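Local atomic coordinates of kirola (Actinidia deliciosa, PDB entry 4IGV), a protein that is a kiwifruit allergen of the ripening-related protein family, with a Bet v 1-like fold and probably a role in binding small hydrophobic molecules. Residues V11-D16 against D143-H148; P36-G41 against M134-E139. One frame throughout, in Å; residues are numbered along the deposited sequence. Where two conformers were deposited one is given.

Interaction 1: V11-D16 against D143-H148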
loop_
_atom_site.group_PDB
_atom_site.type_symbol
_atom_site.label_atom_id
_atom_site.label_comp_id
_atom_site.label_asym_id
_atom_site.label_seq_id
_atom_site.Cartn_x
_atom_site.Cartn_y
_atom_site.Cartn_z
ATOM N N VAL A 11 -9.598 -6.677 -5.507
ATOM C CA VAL A 11 -10.927 -6.516 -5.029
ATOM C C VAL A 11 -11.692 -5.452 -5.769
ATOM O O VAL A 11 -11.150 -4.390 -6.144
ATOM C CB VAL A 11 -10.982 -6.237 -3.545
ATOM C CG1 VAL A 11 -10.590 -7.477 -2.750
ATOM C CG2 VAL A 11 -10.120 -5.050 -3.258
ATOM N N GLU A 12 -12.973 -5.716 -6.009
ATOM C CA GLU A 12 -13.854 -4.743 -6.601
ATOM C C GLU A 12 -14.282 -3.758 -5.546
ATOM O O GLU A 12 -14.635 -4.136 -4.415
ATOM C CB GLU A 12 -15.104 -5.357 -7.217
ATOM C CG GLU A 12 -16.186 -4.322 -7.624
ATOM C CD GLU A 12 -16.058 -3.804 -9.055
ATOM O OE1 GLU A 12 -15.331 -4.429 -9.848
ATOM O OE2 GLU A 12 -16.666 -2.764 -9.381
ATOM N N ILE A 13 -14.301 -2.503 -5.957
ATOM C CA ILE A 13 -14.652 -1.422 -5.053
ATOM C C ILE A 13 -15.914 -0.759 -5.443
ATOM O O ILE A 13 -16.337 -0.797 -6.600
ATOM C CB ILE A 13 -13.489 -0.411 -4.878
ATOM C CG1 ILE A 13 -13.050 0.191 -6.189
ATOM C CG2 ILE A 13 -12.300 -1.104 -4.248
ATOM C CD1 ILE A 13 -12.118 1.361 -5.979
ATOM N N LEU A 14 -16.542 -0.174 -4.432
ATOM C CA LEU A 14 -17.800 0.508 -4.620
ATOM C C LEU A 14 -17.590 1.984 -4.890
ATOM O O LEU A 14 -18.500 2.643 -5.391
ATOM C CB LEU A 14 -18.721 0.272 -3.424
ATOM C CG LEU A 14 -20.017 -0.472 -3.783
ATOM C CD1 LEU A 14 -20.610 -1.141 -2.564
ATOM C CD2 LEU A 14 -21.053 0.473 -4.440
ATOM N N SER A 15 -16.394 2.487 -4.608
ATOM C CA SER A 15 -16.116 3.862 -4.777
ATOM C C SER A 15 -15.409 4.113 -6.135
ATOM O O SER A 15 -15.187 3.217 -6.879
ATOM C CB SER A 15 -15.286 4.326 -3.603
ATOM O OG SER A 15 -14.044 3.655 -3.560
ATOM N N ASP A 16 -15.150 5.356 -6.470
ATOM C CA ASP A 16 -14.561 5.681 -7.758
ATOM C C ASP A 16 -13.083 5.355 -7.734
ATOM O O ASP A 16 -12.350 5.826 -6.902
ATOM C CB ASP A 16 -14.752 7.176 -7.988
ATOM C CG ASP A 16 -14.443 7.652 -9.436
ATOM O OD1 ASP A 16 -13.741 6.982 -10.236
ATOM O OD2 ASP A 16 -14.953 8.752 -9.773
ATOM N N ASP A 143 -11.932 0.390 4.078
ATOM C CA ASP A 143 -12.146 1.621 4.854
ATOM C C ASP A 143 -12.244 2.823 3.922
ATOM O O ASP A 143 -13.100 3.666 4.147
ATOM C CB ASP A 143 -11.054 1.804 5.870
ATOM C CG ASP A 143 -11.200 0.898 7.069
ATOM O OD1 ASP A 143 -12.285 0.299 7.288
ATOM O OD2 ASP A 143 -10.239 0.758 7.852
ATOM N N ILE A 144 -11.387 2.864 2.888
ATOM C CA ILE A 144 -11.445 4.000 1.963
ATOM C C ILE A 144 -12.756 3.978 1.207
ATOM O O ILE A 144 -13.435 4.999 1.061
ATOM C CB ILE A 144 -10.247 3.991 1.021
ATOM C CG1 ILE A 144 -8.949 4.261 1.768
ATOM C CG2 ILE A 144 -10.489 4.956 -0.150
ATOM C CD1 ILE A 144 -7.667 3.903 0.955
ATOM N N GLU A 145 -13.125 2.817 0.675
ATOM C CA GLU A 145 -14.333 2.748 -0.163
ATOM C C GLU A 145 -15.601 3.070 0.567
ATOM O O GLU A 145 -16.565 3.526 -0.031
ATOM C CB GLU A 145 -14.391 1.388 -0.907
ATOM C CG GLU A 145 -14.799 0.268 -0.106
ATOM C CD GLU A 145 -14.803 -1.109 -0.873
ATOM O OE1 GLU A 145 -15.473 -1.198 -1.866
ATOM O OE2 GLU A 145 -13.994 -1.991 -0.469
ATOM N N THR A 146 -15.622 2.870 1.887
ATOM C CA THR A 146 -16.810 3.068 2.686
ATOM C C THR A 146 -16.723 4.363 3.509
ATOM O O THR A 146 -17.636 4.611 4.321
ATOM C CB THR A 146 -17.079 1.899 3.648
ATOM O OG1 THR A 146 -15.979 1.698 4.538
ATOM C CG2 THR A 146 -17.370 0.625 2.878
ATOM N N TYR A 147 -15.687 5.176 3.313
ATOM C CA TYR A 147 -15.502 6.375 4.120
ATOM C C TYR A 147 -16.617 7.384 3.868
ATOM O O TYR A 147 -16.924 7.689 2.731
ATOM C CB TYR A 147 -14.146 6.999 3.790
ATOM C CG TYR A 147 -13.847 8.213 4.622
ATOM C CD1 TYR A 147 -13.483 8.088 5.951
ATOM C CD2 TYR A 147 -13.809 9.458 4.046
ATOM C CE1 TYR A 147 -13.178 9.189 6.709
ATOM C CE2 TYR A 147 -13.515 10.591 4.804
ATOM C CZ TYR A 147 -13.203 10.453 6.132
ATOM O OH TYR A 147 -12.889 11.560 6.890
ATOM N N HIS A 148 -17.225 7.816 4.971
ATOM C CA HIS A 148 -18.333 8.797 4.973
ATOM C C HIS A 148 -19.397 8.508 3.887
ATOM O O HIS A 148 -19.850 9.420 3.172
ATOM C CB HIS A 148 -17.732 10.204 4.800
ATOM C CG HIS A 148 -17.070 10.740 6.033
ATOM N ND1 HIS A 148 -16.869 9.982 7.167
ATOM C CD2 HIS A 148 -16.531 11.956 6.294
ATOM C CE1 HIS A 148 -16.262 10.717 8.085
ATOM N NE2 HIS A 148 -16.038 11.916 7.577
HETATM O O HOH W 1 -14.031 -4.147 -1.719
#

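Interaction 2: P36-G41 against M134-E139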
loop_
_atom_site.group_PDB
_atom_site.type_symbol
_atom_site.label_atom_id
_atom_site.label_comp_id
_atom_site.label_asym_id
_atom_site.label_seq_id
_atom_site.Cartn_x
_atom_site.Cartn_y
_atom_site.Cartn_z
ATOM N N PRO A 36 -8.053 5.084 10.381
ATOM C CA PRO A 36 -7.239 5.502 11.518
ATOM C C PRO A 36 -6.859 4.429 12.493
ATOM O O PRO A 36 -5.879 4.601 13.225
ATOM C CB PRO A 36 -8.121 6.557 12.184
ATOM C CG PRO A 36 -9.501 6.155 11.802
ATOM C CD PRO A 36 -9.398 5.691 10.401
ATOM N N VAL A 37 -7.580 3.316 12.493
ATOM C CA VAL A 37 -7.178 2.187 13.337
ATOM C C VAL A 37 -5.860 1.570 12.788
ATOM O O VAL A 37 -4.978 1.142 13.572
ATOM C CB VAL A 37 -8.300 1.143 13.428
ATOM C CG1 VAL A 37 -7.795 -0.052 14.212
ATOM C CG2 VAL A 37 -9.595 1.787 14.106
ATOM N N ASN A 38 -5.747 1.548 11.456
ATOM C CA ASN A 38 -4.658 0.883 10.768
ATOM C C ASN A 38 -3.443 1.796 10.553
ATOM O O ASN A 38 -2.321 1.378 10.685
ATOM C CB ASN A 38 -5.142 0.325 9.426
ATOM C CG ASN A 38 -6.206 -0.712 9.578
ATOM O OD1 ASN A 38 -7.251 -0.624 8.912
ATOM N ND2 ASN A 38 -6.007 -1.618 10.499
ATOM N N ILE A 39 -3.703 3.046 10.212
ATOM C CA ILE A 39 -2.671 4.022 9.832
ATOM C C ILE A 39 -2.715 5.222 10.720
ATOM O O ILE A 39 -3.764 5.924 10.807
ATOM C CB ILE A 39 -2.856 4.473 8.381
ATOM C CG1 ILE A 39 -2.842 3.267 7.429
ATOM C CG2 ILE A 39 -1.775 5.511 7.996
ATOM C CD1 ILE A 39 -1.571 2.667 7.297
ATOM N N GLN A 40 -1.606 5.473 11.417
ATOM C CA GLN A 40 -1.516 6.612 12.333
ATOM C C GLN A 40 -0.761 7.811 11.762
ATOM O O GLN A 40 -0.906 8.918 12.274
ATOM C CB GLN A 40 -0.872 6.203 13.622
ATOM C CG GLN A 40 -1.735 5.338 14.472
ATOM C CD GLN A 40 -1.853 3.899 13.991
ATOM O OE1 GLN A 40 -0.855 3.237 13.807
ATOM N NE2 GLN A 40 -3.086 3.417 13.782
ATOM N N GLY A 41 0.027 7.605 10.724
ATOM C CA GLY A 41 0.737 8.722 10.114
ATOM C C GLY A 41 1.284 8.311 8.759
ATOM O O GLY A 41 1.721 7.178 8.571
ATOM N N MET A 134 -1.263 -8.406 3.696
ATOM C CA MET A 134 -2.275 -8.330 2.634
ATOM C C MET A 134 -3.667 -8.081 3.197
ATOM O O MET A 134 -4.397 -7.242 2.671
ATOM C CB MET A 134 -2.252 -9.586 1.747
ATOM C CG MET A 134 -3.240 -9.510 0.613
ATOM S SD MET A 134 -2.905 -8.162 -0.581
ATOM C CE MET A 134 -1.580 -8.895 -1.506
ATOM N N ASN A 135 -4.020 -8.757 4.277
ATOM C CA ASN A 135 -5.315 -8.524 4.920
ATOM C C ASN A 135 -5.434 -7.082 5.344
ATOM O O ASN A 135 -6.473 -6.461 5.171
ATOM C CB ASN A 135 -5.482 -9.436 6.143
ATOM C CG ASN A 135 -5.582 -10.927 5.786
ATOM O OD1 ASN A 135 -5.987 -11.285 4.676
ATOM N ND2 ASN A 135 -5.239 -11.806 6.762
ATOM N N PHE A 136 -4.348 -6.518 5.856
ATOM C CA PHE A 136 -4.292 -5.121 6.281
ATOM C C PHE A 136 -4.582 -4.166 5.129
ATOM O O PHE A 136 -5.323 -3.212 5.231
ATOM C CB PHE A 136 -2.945 -4.930 7.002
ATOM C CG PHE A 136 -2.496 -3.518 7.290
ATOM C CD1 PHE A 136 -2.705 -2.925 8.526
ATOM C CD2 PHE A 136 -1.778 -2.850 6.345
ATOM C CE1 PHE A 136 -2.196 -1.641 8.771
ATOM C CE2 PHE A 136 -1.297 -1.581 6.583
ATOM C CZ PHE A 136 -1.545 -0.994 7.815
ATOM N N CYS A 137 -3.910 -4.406 4.000
ATOM C CA CYS A 137 -4.094 -3.598 2.811
ATOM C C CYS A 137 -5.513 -3.675 2.275
ATOM O O CYS A 137 -6.074 -2.658 1.848
ATOM C CB CYS A 137 -3.106 -4.006 1.732
ATOM S SG CYS A 137 -1.362 -3.566 2.094
ATOM N N ILE A 138 -6.091 -4.862 2.279
ATOM C CA ILE A 138 -7.464 -5.014 1.823
ATOM C C ILE A 138 -8.420 -4.275 2.768
ATOM O O ILE A 138 -9.390 -3.667 2.332
ATOM C CB ILE A 138 -7.832 -6.480 1.654
ATOM C CG1 ILE A 138 -6.967 -7.100 0.525
ATOM C CG2 ILE A 138 -9.320 -6.633 1.321
ATOM C CD1 ILE A 138 -7.187 -6.500 -0.823
ATOM N N GLU A 139 -8.101 -4.300 4.065
ATOM C CA GLU A 139 -8.934 -3.610 5.073
ATOM C C GLU A 139 -8.901 -2.136 4.814
ATOM O O GLU A 139 -9.923 -1.453 4.766
ATOM C CB GLU A 139 -8.431 -3.823 6.514
ATOM C CG GLU A 139 -9.503 -3.295 7.498
ATOM C CD GLU A 139 -9.084 -3.087 8.937
ATOM O OE1 GLU A 139 -8.177 -3.797 9.431
ATOM O OE2 GLU A 139 -9.725 -2.190 9.564
HETATM O O HOH W 2 -7.825 -3.290 11.802
#

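Interaction 1: V11-D16 against D143-H148
The carboxylate of Glu145 is the flat group that reaches the opposite backbone, and its two oxygens do different work. Glu145 OE1 accepts Leu14 N at 3.0 Å, the N-H arriving nearly in line with the C-O bond, with an N-H...O angle of 152°. Glu145 OE1 also packs against Ile13 CA, 3.3 Å away. OE2 is linked to the carbonyl of Glu12 through a water, which lies 2.8 Å from Glu12 O; the 2.5 Å between that water and Glu145 OE2 is short enough to be treated with caution. Two further flat groups meet just beyond the helix end, where Tyr147 CZ sits 3.5 Å above the centre of the His148 ring.

The glutamate gets there from the helix by an initial bend, CG lying between the backbone N and the carbonyl carbon (chi1 77°), after which the chain runs straight. CB itself points from the helix to the loop, and there Ser15 OG rests 3.5 Å from Glu145 CB in plain packing contact. Ser15 N is buried by the contact and has no partner in the model. Ile13 CB stays 3.7 Å from Glu145 OE1, while the end of the isoleucine side chain leads away, among Phe20, Val114 and Thr141; its backbone pairs with Asn112.

Asp16 then takes the N-cap position of helix 17-25, with OD1 accepting Ile18 N. The strand, short helix and long C-terminal helix that come together here are elements of the Bet v 1 fold; in kirola Glu145, at the end of the long helix, meets the loop between the first two.

Interaction 2: P36-G41 against M134-E139
Asn38 meets two residues of helix 131-145 in turn, Phe136 near its base and Glu139 at its amide. Asn38 CB packs on the ring at Phe136 CE1, 3.6 Å away. The backbone O of Asn38 also lies at the ring's edge, in its plane, 3.6 Å from Phe136 CE1. With CG anti to the carbonyl carbon (chi1 -63°), the amide is carried past the ring to the carboxylate, whose plane stands 84° from its own. Asn38 ND2 gives Glu139 OE1 a long, bent bond of 3.3 Å, approaching from above the carboxylate plane, and a water accepts from Asn38 ND2 at 2.8 Å. Asn38 OD1 lies 3.0 Å from Glu139 OE2, a pair of acceptors that cannot bond to each other as modelled. Because Glu139 was deposited in two conformers, the details of this polar end are doubtful.

Farther along, Ile39 CD1 comes obliquely to Phe136 CZ at 3.7 Å, the two side chains nearly perpendicular. Gln40 and Gly41 form a classic beta bulge opposite Lys59. Tyr60 and Ile62 of strand 55-62 adjoin the Phe136 ring, and Asn38 and Ile39 meet helix 131-145 where strand 39-46 begins, at one edge of the sheet.

In the fold
Both interactions use helix 131-145, and their centres lie 14 Å apart. Interaction 1 engages the last turn of the helix and interaction 2 a more central part; interaction 1 lies where strand 4-12 runs out and interaction 2 where strand 39-46 begins, the two outermost strands of the seven-stranded sheet. They touch directly, since Val11 CG1 packs 4.0 Å from Ile138 CD1, and Asp143 OD2 lies 3.5 Å from Asn38 OD1. Along the chain, interaction 2 is nested within the loop closed by interaction 1. Together they tie the helix across the curved sheet, the layout that in Bet v 1 relatives encloses a hydrophobic ligand pocket; a similar role here is inferred.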